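Local coordinates for embryonic developmental protein tofu-6 (Caenorhabditis elegans, PDB 7OCX) that takes part in piRNA (21U-RNA) biogenesis as part of the PETISCO complex, where its RNA recognition motif domain pairs with that of PID-3, at residues Y12-A17 against M65-A70; F34-N39 against F87-T92; V43-V48 against L59-M64. One frame throughout, in Å; residues are numbered along the deposited sequence.

Contact 1 of 3, residues Y12-A17 against M65-A70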
loop_
_atom_site.group_PDB
_atom_site.type_symbol
_atom_site.label_atom_id
_atom_site.label_comp_id
_atom_site.label_asym_id
_atom_site.label_seq_id
_atom_site.Cartn_x
_atom_site.Cartn_y
_atom_site.Cartn_z
ATOM N N TYR C 12 12.460 2.264 17.994
ATOM C CA TYR C 12 12.412 0.934 17.403
ATOM C C TYR C 12 12.381 1.010 15.881
ATOM O O TYR C 12 11.570 1.741 15.303
ATOM C CB TYR C 12 11.175 0.172 17.876
ATOM C CG TYR C 12 11.207 -1.301 17.538
ATOM C CD1 TYR C 12 11.851 -2.209 18.365
ATOM C CD2 TYR C 12 10.625 -1.779 16.369
ATOM C CE1 TYR C 12 11.881 -3.558 18.058
ATOM C CE2 TYR C 12 10.659 -3.128 16.046
ATOM C CZ TYR C 12 11.293 -4.009 16.890
ATOM O OH TYR C 12 11.333 -5.342 16.560
ATOM N N TYR C 13 13.215 0.204 15.238
ATOM C CA TYR C 13 13.280 0.147 13.790
ATOM C C TYR C 13 12.963 -1.254 13.281
ATOM O O TYR C 13 13.237 -2.249 13.955
ATOM C CB TYR C 13 14.656 0.540 13.334
ATOM C CG TYR C 13 15.012 1.973 13.659
ATOM C CD1 TYR C 13 14.408 3.026 12.986
ATOM C CD2 TYR C 13 15.955 2.270 14.632
ATOM C CE1 TYR C 13 14.754 4.342 13.257
ATOM C CE2 TYR C 13 16.300 3.583 14.918
ATOM C CZ TYR C 13 15.693 4.612 14.226
ATOM O OH TYR C 13 16.029 5.922 14.501
ATOM N N LEU C 14 12.397 -1.320 12.078
ATOM C CA LEU C 14 12.084 -2.601 11.458
ATOM C C LEU C 14 13.209 -3.595 11.709
ATOM O O LEU C 14 14.372 -3.347 11.374
ATOM C CB LEU C 14 11.879 -2.439 9.958
ATOM C CG LEU C 14 11.507 -3.701 9.179
ATOM C CD1 LEU C 14 10.297 -4.417 9.790
ATOM C CD2 LEU C 14 11.290 -3.354 7.712
ATOM N N LYS C 15 12.860 -4.716 12.321
ATOM C CA LYS C 15 13.832 -5.737 12.667
ATOM C C LYS C 15 14.642 -6.157 11.452
ATOM O O LYS C 15 14.086 -6.439 10.388
ATOM C CB LYS C 15 13.079 -6.927 13.255
ATOM C CG LYS C 15 13.961 -7.997 13.818
ATOM C CD LYS C 15 13.150 -9.014 14.584
ATOM C CE LYS C 15 14.059 -10.083 15.149
ATOM N NZ LYS C 15 13.279 -11.043 15.952
ATOM N N ASP C 16 15.968 -6.174 11.624
ATOM C CA ASP C 16 16.972 -6.619 10.659
ATOM C C ASP C 16 17.062 -5.754 9.402
ATOM O O ASP C 16 17.675 -6.183 8.409
ATOM C CB ASP C 16 16.731 -8.079 10.259
ATOM C CG ASP C 16 16.825 -9.045 11.447
ATOM O OD1 ASP C 16 17.522 -8.712 12.433
ATOM O OD2 ASP C 16 16.209 -10.136 11.390
ATOM N N ALA C 17 16.510 -4.547 9.417
ATOM C CA ALA C 17 16.551 -3.677 8.250
ATOM C C ALA C 17 17.567 -2.559 8.393
ATOM O O ALA C 17 17.768 -1.803 7.440
ATOM C CB ALA C 17 15.169 -3.069 7.981
ATOM N N MET C 65 14.166 0.366 3.768
ATOM C CA MET C 65 12.714 0.295 3.845
ATOM C C MET C 65 12.225 -1.119 4.127
ATOM O O MET C 65 11.113 -1.291 4.640
ATOM C CB MET C 65 12.098 0.812 2.548
ATOM C CG MET C 65 10.614 0.927 2.657
ATOM S SD MET C 65 9.984 2.333 3.561
ATOM C CE MET C 65 11.131 3.644 3.154
ATOM N N SER C 66 13.018 -2.125 3.796
ATOM C CA SER C 66 12.586 -3.501 3.979
ATOM C C SER C 66 13.800 -4.380 4.208
ATOM O O SER C 66 14.925 -4.023 3.856
ATOM C CB SER C 66 11.761 -3.956 2.772
ATOM O OG SER C 66 12.598 -4.204 1.655
ATOM N N VAL C 67 13.555 -5.529 4.836
ATOM C CA VAL C 67 14.627 -6.489 5.092
ATOM C C VAL C 67 15.226 -6.956 3.774
ATOM O O VAL C 67 16.444 -7.152 3.657
ATOM C CB VAL C 67 14.084 -7.664 5.934
ATOM C CG1 VAL C 67 15.088 -8.797 6.046
ATOM C CG2 VAL C 67 13.692 -7.137 7.308
ATOM N N ALA C 68 14.382 -7.098 2.751
ATOM C CA ALA C 68 14.868 -7.469 1.428
ATOM C C ALA C 68 15.880 -6.456 0.890
ATOM O O ALA C 68 16.893 -6.850 0.303
ATOM C CB ALA C 68 13.682 -7.628 0.474
ATOM N N ASP C 69 15.628 -5.157 1.080
ATOM C CA ASP C 69 16.625 -4.145 0.705
ATOM C C ASP C 69 17.900 -4.299 1.522
ATOM O O ASP C 69 19.012 -4.178 0.990
ATOM C CB ASP C 69 16.071 -2.737 0.918
ATOM C CG ASP C 69 14.893 -2.408 0.028
ATOM O OD1 ASP C 69 14.825 -2.946 -1.093
ATOM O OD2 ASP C 69 14.029 -1.615 0.485
ATOM N N ALA C 70 17.755 -4.501 2.836
ATOM C CA ALA C 70 18.909 -4.668 3.712
ATOM C C ALA C 70 19.697 -5.920 3.367
ATOM O O ALA C 70 20.925 -5.942 3.522
ATOM C CB ALA C 70 18.454 -4.727 5.170
#
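The loop leading into the first strand of the RNA recognition motif, Y12-A17, meets the start of the second helix, M65-A70, with A17 nearest V67. No hydrogen bond crosses the contact; it is packing of methyl groups on backbone and side chains. V67 is at its centre. Its CG2 lies 3.2 Å from K15 O, a close carbon-oxygen approach, and 4.4 Å from A17 CB. L14, at the start of the turn, points toward the helix. With CG anti to the backbone N (chi1 -178°), its CD2 comes to 3.7 Å from M65 O and also nears S66 CA. One turn into the helix, A70 CB sits 3.6 Å from D16 O, and A17 O is close to the same methyl. D16 O is also held by R74 NH1. The carboxylate of D16 turns elsewhere: OD2 accepts from N74 of a PID-3 chain, while P21 of that chain packs on L14.

Both segments are shaped locally. L14-A17 is a type II beta turn closed by A17 N to L14 O, 3.1 Å. S66 OG accepts from D69 N at 3.2 Å, and the N-H points well at it (161°). This is a serine N-cap at the start of an RRM helix.

Contact 2 of 3, residues F34-N39 against F87-T92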
loop_
_atom_site.group_PDB
_atom_site.type_symbol
_atom_site.label_atom_id
_atom_site.label_comp_id
_atom_site.label_asym_id
_atom_site.label_seq_id
_atom_site.Cartn_x
_atom_site.Cartn_y
_atom_site.Cartn_z
ATOM N N PHE C 34 22.845 8.697 2.054
ATOM C CA PHE C 34 21.613 8.213 1.441
ATOM C C PHE C 34 21.872 7.703 0.023
ATOM O O PHE C 34 21.380 6.636 -0.368
ATOM C CB PHE C 34 20.571 9.342 1.455
ATOM C CG PHE C 34 19.434 9.126 0.509
ATOM C CD1 PHE C 34 18.351 8.338 0.875
ATOM C CD2 PHE C 34 19.449 9.714 -0.747
ATOM C CE1 PHE C 34 17.302 8.125 0.001
ATOM C CE2 PHE C 34 18.414 9.503 -1.634
ATOM C CZ PHE C 34 17.330 8.705 -1.261
ATOM N N HIS C 35 22.650 8.460 -0.762
ATOM C CA HIS C 35 22.844 8.088 -2.164
ATOM C C HIS C 35 23.532 6.731 -2.269
ATOM O O HIS C 35 23.220 5.929 -3.156
ATOM C CB HIS C 35 23.669 9.130 -2.939
ATOM C CG HIS C 35 22.967 10.435 -3.184
ATOM N ND1 HIS C 35 21.605 10.534 -3.375
ATOM C CD2 HIS C 35 23.462 11.687 -3.367
ATOM C CE1 HIS C 35 21.280 11.800 -3.587
ATOM N NE2 HIS C 35 22.390 12.519 -3.601
ATOM N N VAL C 36 24.503 6.471 -1.394
ATOM C CA VAL C 36 25.193 5.191 -1.441
ATOM C C VAL C 36 24.223 4.050 -1.187
ATOM O O VAL C 36 24.268 3.022 -1.874
ATOM C CB VAL C 36 26.361 5.154 -0.440
ATOM C CG1 VAL C 36 26.847 3.709 -0.274
ATOM C CG2 VAL C 36 27.454 6.059 -0.938
ATOM N N PHE C 37 23.351 4.198 -0.183
ATOM C CA PHE C 37 22.468 3.095 0.175
ATOM C C PHE C 37 21.244 3.017 -0.715
ATOM O O PHE C 37 20.702 1.926 -0.916
ATOM C CB PHE C 37 22.109 3.179 1.658
ATOM C CG PHE C 37 23.207 2.672 2.514
ATOM C CD1 PHE C 37 24.305 3.454 2.792
ATOM C CD2 PHE C 37 23.198 1.348 2.930
ATOM C CE1 PHE C 37 25.364 2.941 3.513
ATOM C CE2 PHE C 37 24.246 0.838 3.666
ATOM C CZ PHE C 37 25.331 1.639 3.955
ATOM N N GLN C 38 20.832 4.122 -1.315
ATOM C CA GLN C 38 19.725 4.057 -2.253
ATOM C C GLN C 38 19.998 3.123 -3.430
ATOM O O GLN C 38 19.052 2.629 -4.055
ATOM C CB GLN C 38 19.417 5.446 -2.791
ATOM C CG GLN C 38 17.985 5.636 -3.116
ATOM C CD GLN C 38 17.807 6.704 -4.164
ATOM O OE1 GLN C 38 18.761 7.390 -4.537
ATOM N NE2 GLN C 38 16.586 6.845 -4.659
ATOM N N ASN C 39 21.265 2.926 -3.808
ATOM C CA ASN C 39 21.550 2.022 -4.921
ATOM C C ASN C 39 21.136 0.585 -4.638
ATOM O O ASN C 39 21.033 -0.215 -5.575
ATOM C CB ASN C 39 23.037 2.036 -5.284
ATOM C CG ASN C 39 23.518 3.351 -5.859
ATOM O OD1 ASN C 39 22.804 4.028 -6.604
ATOM N ND2 ASN C 39 24.731 3.741 -5.485
ATOM N N PHE C 87 35.978 5.239 -1.237
ATOM C CA PHE C 87 35.590 5.156 0.167
ATOM C C PHE C 87 35.462 3.691 0.584
ATOM O O PHE C 87 35.392 2.794 -0.261
ATOM C CB PHE C 87 34.260 5.892 0.445
ATOM C CG PHE C 87 33.071 5.311 -0.285
ATOM C CD1 PHE C 87 32.361 4.248 0.246
ATOM C CD2 PHE C 87 32.660 5.843 -1.499
ATOM C CE1 PHE C 87 31.268 3.706 -0.426
ATOM C CE2 PHE C 87 31.566 5.314 -2.172
ATOM C CZ PHE C 87 30.866 4.242 -1.629
ATOM N N THR C 88 35.425 3.458 1.904
ATOM C CA THR C 88 35.195 2.115 2.451
ATOM C C THR C 88 34.417 2.250 3.754
ATOM O O THR C 88 34.952 2.769 4.737
ATOM C CB THR C 88 36.520 1.396 2.696
ATOM O OG1 THR C 88 37.048 0.900 1.459
ATOM C CG2 THR C 88 36.339 0.215 3.655
ATOM N N LEU C 89 33.182 1.752 3.792
ATOM C CA LEU C 89 32.344 1.908 4.972
ATOM C C LEU C 89 32.315 0.628 5.796
ATOM O O LEU C 89 32.229 -0.473 5.249
ATOM C CB LEU C 89 30.918 2.286 4.582
ATOM C CG LEU C 89 30.856 3.580 3.774
ATOM C CD1 LEU C 89 29.459 3.686 3.150
ATOM C CD2 LEU C 89 31.217 4.801 4.599
ATOM N N LYS C 90 32.401 0.776 7.115
ATOM C CA LYS C 90 32.284 -0.353 8.033
ATOM C C LYS C 90 30.811 -0.457 8.424
ATOM O O LYS C 90 30.252 0.466 9.028
ATOM C CB LYS C 90 33.202 -0.167 9.240
ATOM N N VAL C 91 30.171 -1.559 8.027
ATOM C CA VAL C 91 28.725 -1.749 8.141
ATOM C C VAL C 91 28.464 -2.886 9.116
ATOM O O VAL C 91 29.039 -3.973 8.980
ATOM C CB VAL C 91 28.089 -2.038 6.768
ATOM C CG1 VAL C 91 26.578 -2.293 6.875
ATOM C CG2 VAL C 91 28.370 -0.881 5.819
ATOM N N THR C 92 27.617 -2.630 10.110
ATOM C CA THR C 92 27.237 -3.638 11.088
ATOM C C THR C 92 25.734 -3.589 11.290
ATOM O O THR C 92 25.087 -2.579 11.041
ATOM C CB THR C 92 27.968 -3.473 12.425
ATOM O OG1 THR C 92 27.764 -2.162 12.960
ATOM C CG2 THR C 92 29.441 -3.742 12.261
#
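V36 turns CG1 anti to its backbone N (chi1 167°), which leaves CG2 beside that N and points both methyls at strand 87-92. F87 has CG between its backbone N and carbonyl carbon (chi1 63°), and its ring extends to meet V36. This is the helix-on-sheet packing of the RNA recognition motif: helix 30-38 lies across strand 87-93. The short axes are 12.2 Å apart at their closest and cross at -76°.

F87, L89 and V91 all face the helix, as alternate residues of a strand do. V36 and F37 answer from the helix. V36 serves two of them: CG1 is 4.3 Å from L89 CD1, and CG2 approaches the F87 ring obliquely. F37 reaches L89 and V91. Its CE1 is 4.2 Å from L89 CD1, so that one methyl of L89 touches both helix residues.

No hydrogen bond joins the segments. W28 meets the F87 ring edge-to-face and also touches V36. I21 of the central strand packs on F37, continuing the buried layer under the helix. At the far end V91 CG2 meets the edge of the F37 ring, near its plane, 4.4 Å from CZ. At the other end F87 CZ stops 3.9 Å from V36 CG2.

Contact 3 of 3, residues V43-V48 against L59-M64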
loop_
_atom_site.group_PDB
_atom_site.type_symbol
_atom_site.label_atom_id
_atom_site.label_comp_id
_atom_site.label_asym_id
_atom_site.label_seq_id
_atom_site.Cartn_x
_atom_site.Cartn_y
_atom_site.Cartn_z
ATOM N N VAL C 43 15.239 3.568 1.041
ATOM C CA VAL C 43 15.837 3.918 2.325
ATOM C C VAL C 43 14.784 4.553 3.212
ATOM O O VAL C 43 14.137 5.526 2.815
ATOM C CB VAL C 43 17.026 4.881 2.143
ATOM C CG1 VAL C 43 17.590 5.299 3.492
ATOM C CG2 VAL C 43 18.116 4.244 1.261
ATOM N N SER C 44 14.638 4.044 4.436
ATOM C CA SER C 44 13.660 4.624 5.351
ATOM C C SER C 44 14.221 5.769 6.177
ATOM O O SER C 44 13.517 6.752 6.434
ATOM C CB SER C 44 13.132 3.549 6.308
ATOM O OG SER C 44 12.392 4.144 7.355
ATOM N N TYR C 45 15.470 5.655 6.628
ATOM C CA TYR C 45 16.095 6.697 7.430
ATOM C C TYR C 45 17.602 6.656 7.267
ATOM O O TYR C 45 18.191 5.598 7.077
ATOM C CB TYR C 45 15.804 6.601 8.928
ATOM C CG TYR C 45 16.170 7.868 9.689
ATOM C CD1 TYR C 45 15.912 9.130 9.145
ATOM C CD2 TYR C 45 16.748 7.808 10.957
ATOM C CE1 TYR C 45 16.238 10.290 9.830
ATOM C CE2 TYR C 45 17.067 8.966 11.656
ATOM C CZ TYR C 45 16.808 10.201 11.086
ATOM O OH TYR C 45 17.127 11.343 11.784
ATOM N N CYS C 46 18.216 7.818 7.458
ATOM C CA CYS C 46 19.612 8.037 7.155
ATOM C C CYS C 46 20.113 9.205 7.987
ATOM O O CYS C 46 19.549 10.296 7.895
ATOM C CB CYS C 46 19.728 8.335 5.662
ATOM S SG CYS C 46 21.321 8.509 5.111
ATOM N N ARG C 47 21.173 9.003 8.772
ATOM C CA ARG C 47 21.689 10.131 9.529
ATOM C C ARG C 47 23.176 9.946 9.802
ATOM O O ARG C 47 23.662 8.831 10.004
ATOM C CB ARG C 47 20.904 10.317 10.846
ATOM C CG ARG C 47 21.343 11.506 11.714
ATOM C CD ARG C 47 21.085 12.905 11.079
ATOM N NE ARG C 47 19.692 13.347 10.973
ATOM C CZ ARG C 47 18.968 13.377 9.857
ATOM N NH1 ARG C 47 19.436 12.913 8.702
ATOM N NH2 ARG C 47 17.746 13.904 9.897
ATOM N N VAL C 48 23.892 11.061 9.759
ATOM C CA VAL C 48 25.249 11.162 10.277
ATOM C C VAL C 48 25.152 11.635 11.719
ATOM O O VAL C 48 24.624 12.722 11.979
ATOM C CB VAL C 48 26.082 12.142 9.438
ATOM C CG1 VAL C 48 27.415 12.400 10.112
ATOM C CG2 VAL C 48 26.260 11.594 8.046
ATOM N N LEU C 59 30.412 8.968 11.629
ATOM C CA LEU C 59 29.632 7.810 12.060
ATOM C C LEU C 59 28.166 7.993 11.695
ATOM O O LEU C 59 27.626 9.101 11.798
ATOM C CB LEU C 59 29.723 7.603 13.563
ATOM C CG LEU C 59 31.008 6.993 14.116
ATOM C CD1 LEU C 59 32.247 7.780 13.728
ATOM C CD2 LEU C 59 30.836 6.898 15.630
ATOM N N GLY C 60 27.502 6.893 11.337
ATOM C CA GLY C 60 26.166 7.003 10.797
ATOM C C GLY C 60 25.285 5.805 11.069
ATOM O O GLY C 60 25.669 4.829 11.720
ATOM N N PHE C 61 24.074 5.915 10.545
ATOM C CA PHE C 61 23.019 4.944 10.758
ATOM C C PHE C 61 22.149 5.008 9.519
ATOM O O PHE C 61 21.848 6.096 9.023
ATOM C CB PHE C 61 22.214 5.280 11.998
ATOM C CG PHE C 61 21.020 4.455 12.159
ATOM C CD1 PHE C 61 21.142 3.115 12.532
ATOM C CD2 PHE C 61 19.773 4.995 11.975
ATOM C CE1 PHE C 61 20.027 2.323 12.698
ATOM C CE2 PHE C 61 18.676 4.229 12.164
ATOM C CZ PHE C 61 18.797 2.878 12.529
ATOM N N VAL C 62 21.799 3.846 8.993
ATOM C CA VAL C 62 20.933 3.739 7.829
ATOM C C VAL C 62 19.930 2.630 8.090
ATOM O O VAL C 62 20.319 1.543 8.519
ATOM C CB VAL C 62 21.720 3.426 6.543
ATOM C CG1 VAL C 62 20.766 3.204 5.391
ATOM C CG2 VAL C 62 22.632 4.553 6.221
ATOM N N ASN C 63 18.646 2.896 7.826
ATOM C CA ASN C 63 17.611 1.871 7.901
ATOM C C ASN C 63 17.017 1.736 6.504
ATOM O O ASN C 63 16.559 2.731 5.924
ATOM C CB ASN C 63 16.553 2.223 8.968
ATOM C CG ASN C 63 15.687 1.022 9.343
ATOM O OD1 ASN C 63 16.122 0.178 10.133
ATOM N ND2 ASN C 63 14.436 0.991 8.884
ATOM N N MET C 64 17.031 0.519 5.970
ATOM C CA MET C 64 16.396 0.303 4.687
ATOM C C MET C 64 14.887 0.180 4.866
ATOM O O MET C 64 14.375 -0.044 5.965
ATOM C CB MET C 64 16.962 -0.927 3.993
ATOM C CG MET C 64 18.469 -0.948 3.784
ATOM S SD MET C 64 19.110 0.465 2.915
ATOM C CE MET C 64 18.581 0.097 1.228
#
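Y45 and F61 meet edge to edge across two neighbouring antiparallel strands. Y45 CD2 lies 4.2 Å from F61 CE2, and each of these atoms sits near the plane of the other ring. Both side chains project from the same face of the sheet, with N63 and R47. The Y13 ring meets F61 with the planes at about 45°, and Y13 also touches Y45. H94 meets F61 edge-to-face. The R47 chain bends back at chi2 (66°) and chi3, and Y45 OH lies over one face of its guanidinium, offset toward the rim. R47 NH1 makes a salt bridge to D30.

The other face carries C46, V62 and V48. C46 SG is 4.3 Å from V62 CG2, and L33 of helix 30-38 touches both. Where strand 43-51 starts and strand 57-64 ends, V43 and M64 form a non-hydrogen-bonded pair whose side chains diverge. The M64 chain is bent at chi2 and chi3, and this returns CE to 4.2 Å from V43 CG2.

The backbone fixes these positions. R47 and F61 are a hydrogen-bonded pair with two bonds, R47 N to F61 O and F61 N to R47 O, each 3.0 Å. N63 N gives Y45 O a straight bond of 2.8 Å (171°). N63 O accepts twice: from S44 N at 2.8 Å, and from Y45 N at 3.2 Å on an in-plane lone pair. S44 O instead accepts from N55 and Q58 of a PID-3 chain. Two residues facing N63 make this a classic beta bulge, here in the hairpin of strands 43-51 and 57-64 of the RNA recognition motif.

From the N terminus, the loop 12-17 enters the first strand, 18-25; contact 1 is completed only when the chain reaches the second helix at 65-70. Before that, helix 30-38 opens contact 2, which closes later, when strand 87-93 arrives. Contacts 1 and 2 therefore cross along the chain. Contact 3, the hairpin 43-48 with 59-64, is nested inside both loops. It touches each: A17 O meets M64 N at 2.8 Å, a probable hydrogen bond, and F37 CG lies 3.8 Å from V62 CG1. Contacts 1 and 2 do not touch. Contact 1 ties the N-terminal loop to helix 67-75, contact 2 ties helix 30-38 to strand 87-93, and contact 3 joins two strands of the sheet.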